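Local atomic coordinates of succinylglutamate desuccinylase/aspartoacylase (Shewanella frigidimarina, PDB entry 3LWU), a protein that binds a zinc ion and probably works as a hydrolase of the succinylglutamate desuccinylase/aspartoacylase family, perhaps acting on ester bonds. Residues Glu145-Tyr150 with Cys236-Leu241; Tyr44-Ser49 with Tyr83-Asp88; Ile321-Ser326 with Ala370-Gly375. All coordinates share one frame; numbering follows the deposited sequence.

Contact 1 of 3, residues Glu145-Tyr150 with Cys236-Leu241; sequences ELFCAY and CPWWQL
Tyr150 and Trp238 mark the point where the backbones of 145-150 and 236-241 come nearest, with a CA-CA distance of 8.6 Å; the two helical segments run at 142° between their N-to-C directions, and their axes approach to 12.2 Å. A gap this wide is filled by large side chains, and Tyr150 makes the largest single contribution, 115 of the 343 Å² buried. With its CG anti to the backbone N (chi1 -159°), the phenol extends across to the other helix. The Tyr150 OH donates to Pro237 O at 2.9 Å, meeting the carbonyl from well above its plane rather than on a lone pair. Leu241 N reaches Pro237 O from the opposite face at 3.0 Å, so this buried oxygen keeps its helical bond while accepting the phenol as a second donor. The helix is kinked here, the N atoms of Pro237 and Trp238 having no bond to the preceding turn. Two further contacts fix the turn of the phenol ring. Its CD2 edge points at a face of Trp238, an edge-to-face pair with planes at 71° and the centroid of the Tyr150 ring 4.9 Å from that of the Trp238 six-membered ring. Leu241 CD2 sits over the centre of one Tyr150 face, 3.7 Å from the centroid, a CH-pi contact. Phe147 meets the far end of the indole: its carbonyl O lies at the edge, 3.3 Å from Trp238 CH2, and Phe147 CB packs 3.9 Å from Trp238 CZ3. The contact thus joins helices 143-160 and 230-247 within the catalytic domain, and helix 131-138 adjoins both, Trp134 packing edge-to-face with Tyr150 and Ile131 touching Leu241.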
ATOM      1  N   GLU A 145     -17.426 -47.288  -0.213  1.00 20.95           N
ATOM      2  CA  GLU A 145     -16.530 -47.333  -1.372  1.00 21.26           C
ATOM      3  C   GLU A 145     -16.802 -46.166  -2.278  1.00 20.21           C
ATOM      4  O   GLU A 145     -15.883 -45.603  -2.837  1.00 20.08           O
ATOM      5  CB  GLU A 145     -16.661 -48.649  -2.158  1.00 21.53           C
ATOM      6  CG  GLU A 145     -16.139 -49.914  -1.421  1.00 25.29           C
ATOM      7  CD  GLU A 145     -14.698 -49.771  -0.878  1.00 29.51           C
ATOM      8  OE1 GLU A 145     -14.002 -48.795  -1.229  1.00 33.26           O
ATOM      9  OE2 GLU A 145     -14.253 -50.641  -0.091  1.00 33.32           O
ATOM     10  N   LEU A 146     -18.071 -45.802  -2.420  1.00 19.36           N
ATOM     11  CA  LEU A 146     -18.441 -44.683  -3.261  1.00 19.19           C
ATOM     12  C   LEU A 146     -17.811 -43.398  -2.720  1.00 18.96           C
ATOM     13  O   LEU A 146     -17.224 -42.633  -3.479  1.00 17.78           O
ATOM     14  CB  LEU A 146     -19.950 -44.528  -3.304  1.00 19.43           C
ATOM     15  CG  LEU A 146     -20.552 -43.467  -4.219  1.00 20.33           C
ATOM     16  CD1 LEU A 146     -20.501 -43.955  -5.639  1.00 19.48           C
ATOM     17  CD2 LEU A 146     -22.004 -43.210  -3.804  1.00 22.72           C
ATOM     18  N   PHE A 147     -17.944 -43.176  -1.413  1.00 18.96           N
ATOM     19  CA  PHE A 147     -17.309 -42.027  -0.767  1.00 19.64           C
ATOM     20  C   PHE A 147     -15.783 -42.025  -0.965  1.00 19.98           C
ATOM     21  O   PHE A 147     -15.202 -40.961  -1.266  1.00 19.48           O
ATOM     22  CB  PHE A 147     -17.677 -41.906   0.727  1.00 19.70           C
ATOM     23  CG  PHE A 147     -19.188 -41.887   1.013  1.00 20.59           C
ATOM     24  CD1 PHE A 147     -20.113 -41.467   0.048  1.00 18.66           C
ATOM     25  CD2 PHE A 147     -19.673 -42.287   2.267  1.00 20.13           C
ATOM     26  CE1 PHE A 147     -21.486 -41.460   0.327  1.00 20.86           C
ATOM     27  CE2 PHE A 147     -21.053 -42.278   2.550  1.00 20.61           C
ATOM     28  CZ  PHE A 147     -21.956 -41.862   1.572  1.00 20.35           C
ATOM     29  N   CYS A 148     -15.139 -43.184  -0.844  1.00 20.09           N
ATOM     30  CA  CYS A 148     -13.692 -43.271  -1.072  0.70 21.16           C
ATOM     31  C   CYS A 148     -13.310 -42.915  -2.505  1.00 21.03           C
ATOM     32  O   CYS A 148     -12.364 -42.148  -2.729  1.00 20.88           O
ATOM     33  CB  CYS A 148     -13.172 -44.663  -0.748  0.70 21.80           C
ATOM     34  SG  CYS A 148     -11.422 -44.876  -1.109  0.70 24.61           S
ATOM     35  N   ALA A 149     -14.035 -43.450  -3.494  1.00 20.55           N
ATOM     36  CA  ALA A 149     -13.751 -43.092  -4.899  1.00 20.49           C
ATOM     37  C   ALA A 149     -13.922 -41.595  -5.155  1.00 20.76           C
ATOM     38  O   ALA A 149     -13.087 -40.945  -5.793  1.00 20.63           O
ATOM     39  CB  ALA A 149     -14.622 -43.869  -5.851  1.00 20.43           C
ATOM     40  N   TYR A 150     -15.012 -41.049  -4.634  1.00 21.06           N
ATOM     41  CA  TYR A 150     -15.333 -39.647  -4.803  1.00 21.29           C
ATOM     42  C   TYR A 150     -14.271 -38.750  -4.199  1.00 21.30           C
ATOM     43  O   TYR A 150     -13.956 -37.742  -4.779  1.00 22.09           O
ATOM     44  CB  TYR A 150     -16.684 -39.327  -4.168  1.00 21.40           C
ATOM     45  CG  TYR A 150     -17.370 -38.081  -4.680  1.00 20.41           C
ATOM     46  CD1 TYR A 150     -17.885 -38.038  -5.965  1.00 21.03           C
ATOM     47  CD2 TYR A 150     -17.575 -36.982  -3.862  1.00 19.13           C
ATOM     48  CE1 TYR A 150     -18.542 -36.901  -6.456  1.00 20.59           C
ATOM     49  CE2 TYR A 150     -18.240 -35.835  -4.341  1.00 19.68           C
ATOM     50  CZ  TYR A 150     -18.711 -35.813  -5.637  1.00 19.52           C
ATOM     51  OH  TYR A 150     -19.382 -34.737  -6.123  1.00 17.08           O
ATOM     52  N   CYS A 236     -19.618 -28.486  -0.960  1.00 26.00           N
ATOM     53  CA  CYS A 236     -20.546 -28.456  -2.096  1.00 26.12           C
ATOM     54  C   CYS A 236     -20.568 -29.740  -2.897  1.00 24.22           C
ATOM     55  O   CYS A 236     -21.643 -30.268  -3.161  1.00 23.05           O
ATOM     56  CB  CYS A 236     -20.282 -27.275  -3.023  1.00 26.50           C
ATOM     57  SG  CYS A 236     -20.975 -25.705  -2.379  1.00 35.71           S
ATOM     58  N   PRO A 237     -19.393 -30.255  -3.293  1.00 22.71           N
ATOM     59  CA  PRO A 237     -19.443 -31.482  -4.098  1.00 21.71           C
ATOM     60  C   PRO A 237     -20.115 -32.606  -3.366  1.00 21.09           C
ATOM     61  O   PRO A 237     -20.857 -33.398  -4.000  1.00 21.32           O
ATOM     62  CB  PRO A 237     -17.967 -31.817  -4.329  1.00 21.81           C
ATOM     63  CG  PRO A 237     -17.232 -30.543  -4.054  1.00 22.32           C
ATOM     64  CD  PRO A 237     -18.013 -29.879  -2.977  1.00 22.58           C
ATOM     65  N   TRP A 238     -19.880 -32.702  -2.046  1.00 19.61           N
ATOM     66  CA  TRP A 238     -20.526 -33.754  -1.271  1.00 19.79           C
ATOM     67  C   TRP A 238     -22.024 -33.521  -1.122  1.00 20.60           C
ATOM     68  O   TRP A 238     -22.788 -34.471  -1.188  1.00 19.75           O
ATOM     69  CB  TRP A 238     -19.869 -33.962   0.090  1.00 19.65           C
ATOM     70  CG  TRP A 238     -18.459 -34.461  -0.001  1.00 17.31           C
ATOM     71  CD1 TRP A 238     -17.341 -33.709   0.056  1.00 17.91           C
ATOM     72  CD2 TRP A 238     -18.032 -35.802  -0.156  1.00 14.78           C
ATOM     73  NE1 TRP A 238     -16.233 -34.491  -0.067  1.00 18.06           N
ATOM     74  CE2 TRP A 238     -16.636 -35.791  -0.201  1.00 17.17           C
ATOM     75  CE3 TRP A 238     -18.698 -37.023  -0.260  1.00 17.89           C
ATOM     76  CZ2 TRP A 238     -15.881 -36.948  -0.338  1.00 16.64           C
ATOM     77  CZ3 TRP A 238     -17.943 -38.172  -0.406  1.00 17.53           C
ATOM     78  CH2 TRP A 238     -16.550 -38.120  -0.432  1.00 15.99           C
ATOM     79  N   TRP A 239     -22.433 -32.261  -0.941  1.00 22.26           N
ATOM     80  CA  TRP A 239     -23.862 -31.888  -0.848  1.00 23.76           C
ATOM     81  C   TRP A 239     -24.553 -32.259  -2.147  1.00 24.48           C
ATOM     82  O   TRP A 239     -25.615 -32.899  -2.140  1.00 25.44           O
ATOM     83  CB  TRP A 239     -24.022 -30.375  -0.570  1.00 24.54           C
ATOM     84  CG  TRP A 239     -25.328 -30.009   0.134  1.00 28.11           C
ATOM     85  CD1 TRP A 239     -26.475 -30.777   0.206  1.00 29.75           C
ATOM     86  CD2 TRP A 239     -25.618 -28.791   0.867  1.00 30.80           C
ATOM     87  NE1 TRP A 239     -27.444 -30.112   0.920  1.00 30.63           N
ATOM     88  CE2 TRP A 239     -26.955 -28.896   1.337  1.00 32.38           C
ATOM     89  CE3 TRP A 239     -24.888 -27.614   1.148  1.00 32.29           C
ATOM     90  CZ2 TRP A 239     -27.570 -27.879   2.112  1.00 32.75           C
ATOM     91  CZ3 TRP A 239     -25.514 -26.596   1.906  1.00 32.60           C
ATOM     92  CH2 TRP A 239     -26.838 -26.749   2.378  1.00 31.86           C
ATOM     93  N   GLN A 240     -23.919 -31.901  -3.265  1.00 25.02           N
ATOM     94  CA  GLN A 240     -24.435 -32.228  -4.600  1.00 26.25           C
ATOM     95  C   GLN A 240     -24.616 -33.726  -4.767  1.00 25.06           C
ATOM     96  O   GLN A 240     -25.675 -34.162  -5.221  1.00 24.85           O
ATOM     97  CB  GLN A 240     -23.509 -31.737  -5.717  1.00 26.59           C
ATOM     98  CG  GLN A 240     -23.505 -30.252  -5.977  1.00 31.69           C
ATOM     99  CD  GLN A 240     -22.175 -29.805  -6.638  1.00 38.08           C
ATOM    100  OE1 GLN A 240     -21.538 -30.593  -7.377  1.00 41.25           O
ATOM    101  NE2 GLN A 240     -21.733 -28.562  -6.340  1.00 39.38           N
ATOM    102  N   LEU A 241     -23.590 -34.501  -4.403  1.00 24.23           N
ATOM    103  CA  LEU A 241     -23.637 -35.963  -4.557  1.00 23.93           C
ATOM    104  C   LEU A 241     -24.802 -36.528  -3.764  1.00 24.59           C
ATOM    105  O   LEU A 241     -25.573 -37.325  -4.273  1.00 25.79           O
ATOM    106  CB  LEU A 241     -22.339 -36.619  -4.108  1.00 22.94           C
ATOM    107  CG  LEU A 241     -22.278 -38.146  -4.061  1.00 22.99           C
ATOM    108  CD1 LEU A 241     -22.548 -38.780  -5.411  1.00 18.48           C
ATOM    109  CD2 LEU A 241     -20.915 -38.582  -3.564  1.00 22.62           C
TER

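Contact 2 of 3, residues Tyr44-Ser49 with Tyr83-Asp88; sequences YSFMGS and YQVLGD
Val85 lays its two methyl groups against the chain at Phe46: CG2 is 4.2 Å from Phe46 CB, while CG1 faces Phe46 O at 3.9 Å. The carbonyl of Val85 is gripped twice by one residue. Ser49 N donates to Val85 O at 3.1 Å, and Ser49 OG donates to the same oxygen at 3.2 Å, the hydroxyl coming from above the carbonyl plane and the amide from closer to it. This double hold depends on Ser49 OG standing between its own backbone N and carbonyl carbon (chi1 51°), which puts hydroxyl and amide on a common target. Structurally, this is a crossing of two connections at the end of an antiparallel pair: 44-49 leaves strand 38-46 just as 83-88 leads into strand 89-92, and the touching parts run 107° apart. Phe46, bonded through its backbone to Ile89, belongs to that pairing, and its side chain packs on Met77 and Leu80 of helix 68-80. At the crossing itself glycine meets glycine, Gly48 CA being 3.9 Å from Gly87 CA. Gly48 CA also lies 3.1 Å from Leu86 O, and a beta carbon on Gly48 would clash with that oxygen. On the Asp88 side of the crossing, Asp88 OD1 accepts from Gly48 N at 2.7 Å through the anti lone pair, with a nearly straight N-H...O angle of 174°.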
ATOM      1  N   TYR A  44       1.134 -30.070  11.073  1.00 17.39           N
ATOM      2  CA  TYR A  44       1.229 -30.886  12.260  1.00 16.93           C
ATOM      3  C   TYR A  44       0.151 -31.936  12.129  1.00 17.53           C
ATOM      4  O   TYR A  44      -1.001 -31.628  11.803  1.00 15.98           O
ATOM      5  CB  TYR A  44       0.961 -30.047  13.525  1.00 16.73           C
ATOM      6  CG  TYR A  44       1.984 -28.972  13.759  1.00 15.71           C
ATOM      7  CD1 TYR A  44       3.213 -29.272  14.312  1.00 17.18           C
ATOM      8  CD2 TYR A  44       1.748 -27.656  13.380  1.00 14.92           C
ATOM      9  CE1 TYR A  44       4.193 -28.264  14.529  1.00 18.08           C
ATOM     10  CE2 TYR A  44       2.734 -26.646  13.574  1.00 17.77           C
ATOM     11  CZ  TYR A  44       3.944 -26.972  14.157  1.00 15.83           C
ATOM     12  OH  TYR A  44       4.889 -26.003  14.399  1.00 22.56           O
ATOM     13  N   SER A  45       0.522 -33.170  12.400  1.00 18.09           N
ATOM     14  CA  SER A  45      -0.403 -34.273  12.278  1.00 19.55           C
ATOM     15  C   SER A  45      -0.444 -35.110  13.558  1.00 19.15           C
ATOM     16  O   SER A  45       0.592 -35.576  14.012  1.00 19.38           O
ATOM     17  CB  SER A  45      -0.002 -35.129  11.067  1.00 20.21           C
ATOM     18  OG  SER A  45      -0.787 -36.303  11.045  1.00 24.79           O
ATOM     19  N   PHE A  46      -1.633 -35.250  14.159  1.00 18.76           N
ATOM     20  CA  PHE A  46      -1.836 -36.195  15.245  1.00 18.67           C
ATOM     21  C   PHE A  46      -2.475 -37.433  14.637  1.00 19.33           C
ATOM     22  O   PHE A  46      -3.626 -37.404  14.210  1.00 19.77           O
ATOM     23  CB  PHE A  46      -2.751 -35.615  16.341  1.00 19.27           C
ATOM     24  CG  PHE A  46      -2.098 -34.531  17.212  1.00 17.28           C
ATOM     25  CD1 PHE A  46      -2.011 -33.242  16.784  1.00 19.21           C
ATOM     26  CD2 PHE A  46      -1.602 -34.831  18.460  1.00 17.89           C
ATOM     27  CE1 PHE A  46      -1.398 -32.278  17.574  1.00 20.26           C
ATOM     28  CE2 PHE A  46      -1.030 -33.891  19.253  1.00 16.03           C
ATOM     29  CZ  PHE A  46      -0.915 -32.611  18.811  1.00 17.97           C
HETATM   30  N   MSE A  47      -1.730 -38.517  14.572  1.00 19.93           N
HETATM   31  CA  MSE A  47      -2.213 -39.756  13.942  1.00 20.83           C
HETATM   32  C   MSE A  47      -3.323 -40.337  14.741  1.00 20.29           C
HETATM   33  O   MSE A  47      -3.174 -40.457  15.931  1.00 18.94           O
HETATM   34  CB  MSE A  47      -1.170 -40.837  14.011  1.00 21.67           C
HETATM   35  CG  MSE A  47      -0.259 -40.929  12.855  1.00 27.68           C
HETATM   36 SE   MSE A  47       0.767 -42.565  13.256  0.75 36.33          SE
HETATM   37  CE  MSE A  47       2.429 -41.619  12.739  1.00 30.11           C
ATOM     38  N   GLY A  48      -4.394 -40.766  14.095  1.00 19.82           N
ATOM     39  CA  GLY A  48      -5.442 -41.479  14.788  1.00 20.69           C
ATOM     40  C   GLY A  48      -5.051 -42.937  15.013  1.00 21.68           C
ATOM     41  O   GLY A  48      -4.375 -43.505  14.196  1.00 20.65           O
ATOM     42  N   SER A  49      -5.466 -43.509  16.140  1.00 23.55           N
ATOM     43  CA  SER A  49      -5.206 -44.920  16.492  1.00 25.76           C
ATOM     44  C   SER A  49      -6.245 -45.897  15.934  1.00 27.18           C
ATOM     45  O   SER A  49      -6.025 -47.087  15.982  1.00 27.30           O
ATOM     46  CB  SER A  49      -5.118 -45.088  18.030  1.00 25.95           C
ATOM     47  OG  SER A  49      -6.238 -44.516  18.702  1.00 26.80           O
ATOM     48  N   TYR A  83      -5.355 -35.997  25.160  1.00 17.34           N
ATOM     49  CA  TYR A  83      -6.545 -36.734  24.750  1.00 17.03           C
ATOM     50  C   TYR A  83      -6.118 -37.858  23.822  1.00 16.51           C
ATOM     51  O   TYR A  83      -5.085 -37.761  23.165  1.00 15.81           O
ATOM     52  CB  TYR A  83      -7.557 -35.817  24.047  1.00 17.64           C
ATOM     53  CG  TYR A  83      -8.200 -34.833  24.984  1.00 19.61           C
ATOM     54  CD1 TYR A  83      -9.205 -35.234  25.838  1.00 22.87           C
ATOM     55  CD2 TYR A  83      -7.806 -33.504  25.035  1.00 23.48           C
ATOM     56  CE1 TYR A  83      -9.802 -34.361  26.710  1.00 23.08           C
ATOM     57  CE2 TYR A  83      -8.405 -32.612  25.947  1.00 23.50           C
ATOM     58  CZ  TYR A  83      -9.399 -33.072  26.764  1.00 23.19           C
ATOM     59  OH  TYR A  83     -10.022 -32.283  27.669  1.00 27.20           O
ATOM     60  N   GLN A  84      -6.885 -38.946  23.809  1.00 15.64           N
ATOM     61  CA  GLN A  84      -6.606 -40.027  22.897  1.00 15.29           C
ATOM     62  C   GLN A  84      -7.240 -39.755  21.529  1.00 14.94           C
ATOM     63  O   GLN A  84      -8.480 -39.714  21.398  1.00 15.36           O
ATOM     64  CB  GLN A  84      -7.120 -41.340  23.462  1.00 15.68           C
ATOM     65  CG  GLN A  84      -6.949 -42.490  22.504  1.00 15.83           C
ATOM     66  CD  GLN A  84      -7.117 -43.802  23.194  1.00 17.90           C
ATOM     67  OE1 GLN A  84      -8.237 -44.210  23.548  1.00 15.70           O
ATOM     68  NE2 GLN A  84      -6.002 -44.491  23.391  1.00 15.52           N
ATOM     69  N   VAL A  85      -6.387 -39.609  20.510  1.00 13.41           N
ATOM     70  CA  VAL A  85      -6.813 -39.258  19.182  1.00 12.89           C
ATOM     71  C   VAL A  85      -7.154 -40.538  18.413  1.00 13.07           C
ATOM     72  O   VAL A  85      -6.299 -41.393  18.187  1.00 12.77           O
ATOM     73  CB  VAL A  85      -5.723 -38.422  18.455  1.00 13.41           C
ATOM     74  CG1 VAL A  85      -6.195 -38.004  17.060  1.00 13.50           C
ATOM     75  CG2 VAL A  85      -5.368 -37.143  19.272  1.00 11.86           C
ATOM     76  N   LEU A  86      -8.413 -40.663  18.027  1.00 13.37           N
ATOM     77  CA  LEU A  86      -8.887 -41.845  17.301  1.00 14.56           C
ATOM     78  C   LEU A  86      -8.764 -41.634  15.794  1.00 15.01           C
ATOM     79  O   LEU A  86      -8.372 -42.561  15.065  1.00 15.36           O
ATOM     80  CB  LEU A  86     -10.325 -42.179  17.683  1.00 14.14           C
ATOM     81  CG  LEU A  86     -10.583 -42.455  19.177  1.00 14.83           C
ATOM     82  CD1 LEU A  86     -12.083 -42.695  19.414  1.00 13.42           C
ATOM     83  CD2 LEU A  86      -9.743 -43.640  19.692  1.00 13.75           C
ATOM     84  N   GLY A  87      -9.082 -40.426  15.331  1.00 14.90           N
ATOM     85  CA  GLY A  87      -8.996 -40.118  13.914  1.00 15.36           C
ATOM     86  C   GLY A  87      -7.898 -39.128  13.625  1.00 15.38           C
ATOM     87  O   GLY A  87      -7.569 -38.304  14.476  1.00 15.79           O
ATOM     88  N   ASP A  88      -7.340 -39.177  12.426  1.00 15.22           N
ATOM     89  CA  ASP A  88      -6.245 -38.269  12.071  1.00 14.75           C
ATOM     90  C   ASP A  88      -6.694 -36.804  12.226  1.00 14.50           C
ATOM     91  O   ASP A  88      -7.806 -36.448  11.822  1.00 13.26           O
ATOM     92  CB  ASP A  88      -5.766 -38.505  10.618  1.00 15.30           C
ATOM     93  CG  ASP A  88      -4.963 -39.784  10.439  1.00 16.29           C
ATOM     94  OD1 ASP A  88      -4.504 -40.426  11.417  1.00 13.80           O
ATOM     95  OD2 ASP A  88      -4.738 -40.128   9.263  1.00 19.92           O
TER

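Contact 3 of 3, residues Ile321-Ser326 with Ala370-Gly375; sequences IEYCAS and ASVLQG
Ile321 and Ala370 join the short strand 371-372, outermost in its sheet within this chain, to strand 319-323 of the same four-stranded antiparallel sheet. Ile321 N donates to Ala370 O at 2.7 Å with an N-H...O angle of 155°, and a backbone bond between Val372 and Gly319 carries the pairing onward. Beside this bond, Ala370 CB lies 3.6 Å from Ile321 O. The side chains of Ile321 and Val372 both start out toward the opposite segment and cross at about a right angle: Ile321 CG1 meets Val372 CG2 at 3.7 Å and Val372 CG1 at 3.9 Å. Val372 has CG1 anti to its carbonyl carbon (chi1 -51°), and this branch also reaches to 4.1 Å from Tyr323 OH. The hydroxyl's polar partner is Ser369 O, a hydrogen bond just before 370-375 that holds the ring's far end in place. Ile321 CG2 lies 3.5 Å above the plane of the Tyr323 ring, toward its rim, so the isoleucine touches valine with one branch and tyrosine with the other. A glycine in place of Val372 would probably open a gap beside Ile321 CG1 and remove the apolar group lying next to Tyr323 OH. Ala370 N is hydrogen-bonded to Glu267 of a neighbouring subunit, while within the chain Ile321 and Tyr323 rest on Val338 of strand 336-341, and both they and Val372 touch Leu378 of strand 377-382.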
ATOM      1  N   ILE A 321     -16.149   8.285  12.483  1.00 13.44           N
ATOM      2  CA  ILE A 321     -17.112   7.397  13.036  1.00 12.90           C
ATOM      3  C   ILE A 321     -16.841   6.949  14.472  1.00 13.78           C
ATOM      4  O   ILE A 321     -15.755   6.440  14.797  1.00 13.88           O
ATOM      5  CB  ILE A 321     -17.212   6.127  12.186  1.00 12.91           C
ATOM      6  CG1 ILE A 321     -17.524   6.495  10.737  1.00 12.87           C
ATOM      7  CG2 ILE A 321     -18.346   5.192  12.742  1.00 10.17           C
ATOM      8  CD1 ILE A 321     -18.892   7.138  10.576  1.00 12.19           C
ATOM      9  N   GLU A 322     -17.870   7.142  15.304  1.00 13.69           N
ATOM     10  CA  GLU A 322     -17.927   6.506  16.607  0.50 14.63           C
ATOM     11  C   GLU A 322     -18.897   5.320  16.556  1.00 14.71           C
ATOM     12  O   GLU A 322     -20.060   5.446  16.174  1.00 14.06           O
ATOM     13  CB  GLU A 322     -18.314   7.482  17.733  0.50 15.22           C
ATOM     14  CG  GLU A 322     -18.191   6.821  19.127  0.50 16.63           C
ATOM     15  CD  GLU A 322     -18.162   7.806  20.287  0.50 18.25           C
ATOM     16  OE1 GLU A 322     -17.958   9.016  20.073  0.50 18.77           O
ATOM     17  OE2 GLU A 322     -18.350   7.352  21.426  0.50 20.59           O
ATOM     18  N   TYR A 323     -18.371   4.147  16.907  1.00 15.49           N
ATOM     19  CA  TYR A 323     -19.106   2.891  16.836  1.00 16.78           C
ATOM     20  C   TYR A 323     -19.830   2.714  18.157  1.00 17.55           C
ATOM     21  O   TYR A 323     -19.217   2.339  19.121  1.00 19.46           O
ATOM     22  CB  TYR A 323     -18.153   1.710  16.520  1.00 16.10           C
ATOM     23  CG  TYR A 323     -17.532   1.865  15.137  1.00 16.15           C
ATOM     24  CD1 TYR A 323     -18.221   1.501  14.001  1.00 14.10           C
ATOM     25  CD2 TYR A 323     -16.271   2.429  14.978  1.00 13.48           C
ATOM     26  CE1 TYR A 323     -17.682   1.679  12.740  1.00 12.71           C
ATOM     27  CE2 TYR A 323     -15.738   2.622  13.742  1.00 13.02           C
ATOM     28  CZ  TYR A 323     -16.441   2.252  12.622  1.00 11.78           C
ATOM     29  OH  TYR A 323     -15.901   2.477  11.373  1.00 13.18           O
ATOM     30  N   CYS A 324     -21.112   3.053  18.215  1.00 17.70           N
ATOM     31  CA  CYS A 324     -21.871   2.988  19.458  1.00 19.32           C
ATOM     32  C   CYS A 324     -22.354   1.595  19.772  1.00 18.29           C
ATOM     33  O   CYS A 324     -22.417   1.218  20.919  1.00 17.88           O
ATOM     34  CB  CYS A 324     -23.106   3.895  19.388  1.00 20.16           C
ATOM     35  SG  CYS A 324     -22.674   5.548  19.062  1.00 27.63           S
ATOM     36  N   ALA A 325     -22.760   0.831  18.772  1.00 17.88           N
ATOM     37  CA  ALA A 325     -23.380  -0.468  19.060  1.00 17.88           C
ATOM     38  C   ALA A 325     -22.291  -1.479  19.289  1.00 18.12           C
ATOM     39  O   ALA A 325     -21.427  -1.678  18.423  1.00 18.52           O
ATOM     40  CB  ALA A 325     -24.268  -0.923  17.917  1.00 17.52           C
ATOM     41  N   SER A 326     -22.363  -2.162  20.419  1.00 18.54           N
ATOM     42  CA  SER A 326     -21.434  -3.260  20.736  1.00 19.01           C
ATOM     43  C   SER A 326     -21.661  -4.499  19.882  1.00 18.63           C
ATOM     44  O   SER A 326     -22.787  -4.964  19.716  1.00 17.45           O
ATOM     45  CB  SER A 326     -21.622  -3.685  22.201  1.00 19.93           C
ATOM     46  OG  SER A 326     -21.282  -2.633  23.079  1.00 20.34           O
ATOM     47  N   ALA A 370     -11.762   4.526  11.906  1.00 16.08           N
ATOM     48  CA  ALA A 370     -12.751   5.499  12.300  1.00 16.73           C
ATOM     49  C   ALA A 370     -12.945   6.557  11.233  1.00 17.54           C
ATOM     50  O   ALA A 370     -13.734   7.459  11.462  1.00 19.59           O
ATOM     51  CB  ALA A 370     -12.362   6.156  13.601  1.00 17.62           C
ATOM     52  N   SER A 371     -12.267   6.472  10.085  1.00 16.95           N
ATOM     53  CA  SER A 371     -12.560   7.390   8.960  1.00 16.67           C
ATOM     54  C   SER A 371     -13.073   6.626   7.759  1.00 16.14           C
ATOM     55  O   SER A 371     -12.446   5.664   7.302  1.00 15.40           O
ATOM     56  CB  SER A 371     -11.338   8.209   8.561  1.00 17.21           C
ATOM     57  OG  SER A 371     -10.178   7.440   8.613  1.00 18.71           O
ATOM     58  N   VAL A 372     -14.217   7.048   7.243  1.00 16.07           N
ATOM     59  CA  VAL A 372     -14.863   6.333   6.151  1.00 15.41           C
ATOM     60  C   VAL A 372     -15.281   7.238   4.995  1.00 15.69           C
ATOM     61  O   VAL A 372     -15.425   8.441   5.135  1.00 15.96           O
ATOM     62  CB  VAL A 372     -16.069   5.539   6.682  1.00 16.54           C
ATOM     63  CG1 VAL A 372     -15.644   4.694   7.883  1.00 13.97           C
ATOM     64  CG2 VAL A 372     -17.304   6.465   7.010  1.00 12.39           C
ATOM     65  N   LEU A 373     -15.503   6.621   3.849  1.00 15.73           N
ATOM     66  CA  LEU A 373     -16.032   7.295   2.696  1.00 14.42           C
ATOM     67  C   LEU A 373     -17.514   6.987   2.628  1.00 14.71           C
ATOM     68  O   LEU A 373     -18.035   6.092   3.325  1.00 14.46           O
ATOM     69  CB  LEU A 373     -15.315   6.798   1.439  1.00 14.21           C
ATOM     70  CG  LEU A 373     -13.801   6.992   1.244  1.00 13.19           C
ATOM     71  CD1 LEU A 373     -12.949   6.147   2.161  1.00 11.51           C
ATOM     72  CD2 LEU A 373     -13.438   6.701  -0.240  1.00 12.92           C
ATOM     73  N   GLN A 374     -18.217   7.697   1.759  1.00 14.91           N
ATOM     74  CA  GLN A 374     -19.530   7.275   1.387  1.00 13.98           C
ATOM     75  C   GLN A 374     -19.415   5.890   0.748  1.00 14.64           C
ATOM     76  O   GLN A 374     -18.578   5.641  -0.149  1.00 14.97           O
ATOM     77  CB  GLN A 374     -20.182   8.285   0.455  1.00 14.23           C
ATOM     78  CG  GLN A 374     -21.644   7.961   0.152  1.00 13.26           C
ATOM     79  CD  GLN A 374     -22.326   8.999  -0.679  1.00 15.68           C
ATOM     80  OE1 GLN A 374     -21.711   9.648  -1.502  1.00 15.72           O
ATOM     81  NE2 GLN A 374     -23.625   9.134  -0.498  1.00 15.90           N
ATOM     82  N   GLY A 375     -20.243   4.974   1.241  1.00 14.25           N
ATOM     83  CA  GLY A 375     -20.198   3.569   0.862  1.00 14.02           C
ATOM     84  C   GLY A 375     -19.259   2.635   1.631  1.00 14.18           C
ATOM     85  O   GLY A 375     -19.344   1.431   1.452  1.00 13.17           O
TER

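From the N terminus, contact 2 comes first: it closes a loop from strand 38-46 through strand 56-60 and helix 68-80 to the entry of strand 89-92, a loop that holds the zinc ligands His63 and Glu66. Contact 1 opens later and brackets a longer excursion containing the third ligand, His192. Contact 3 closes a helix-free excursion through strands 336-341, 352-356 and 362-366 and the loops between them. The three follow in series, none nested or crossing. Contact 1 ties two helices and contact 2 the end of a strand pair, their centres about 24 Å apart; contact 3, its centre about 45 Å from each of theirs and across the chain's centre, ties a smaller four-stranded antiparallel sheet.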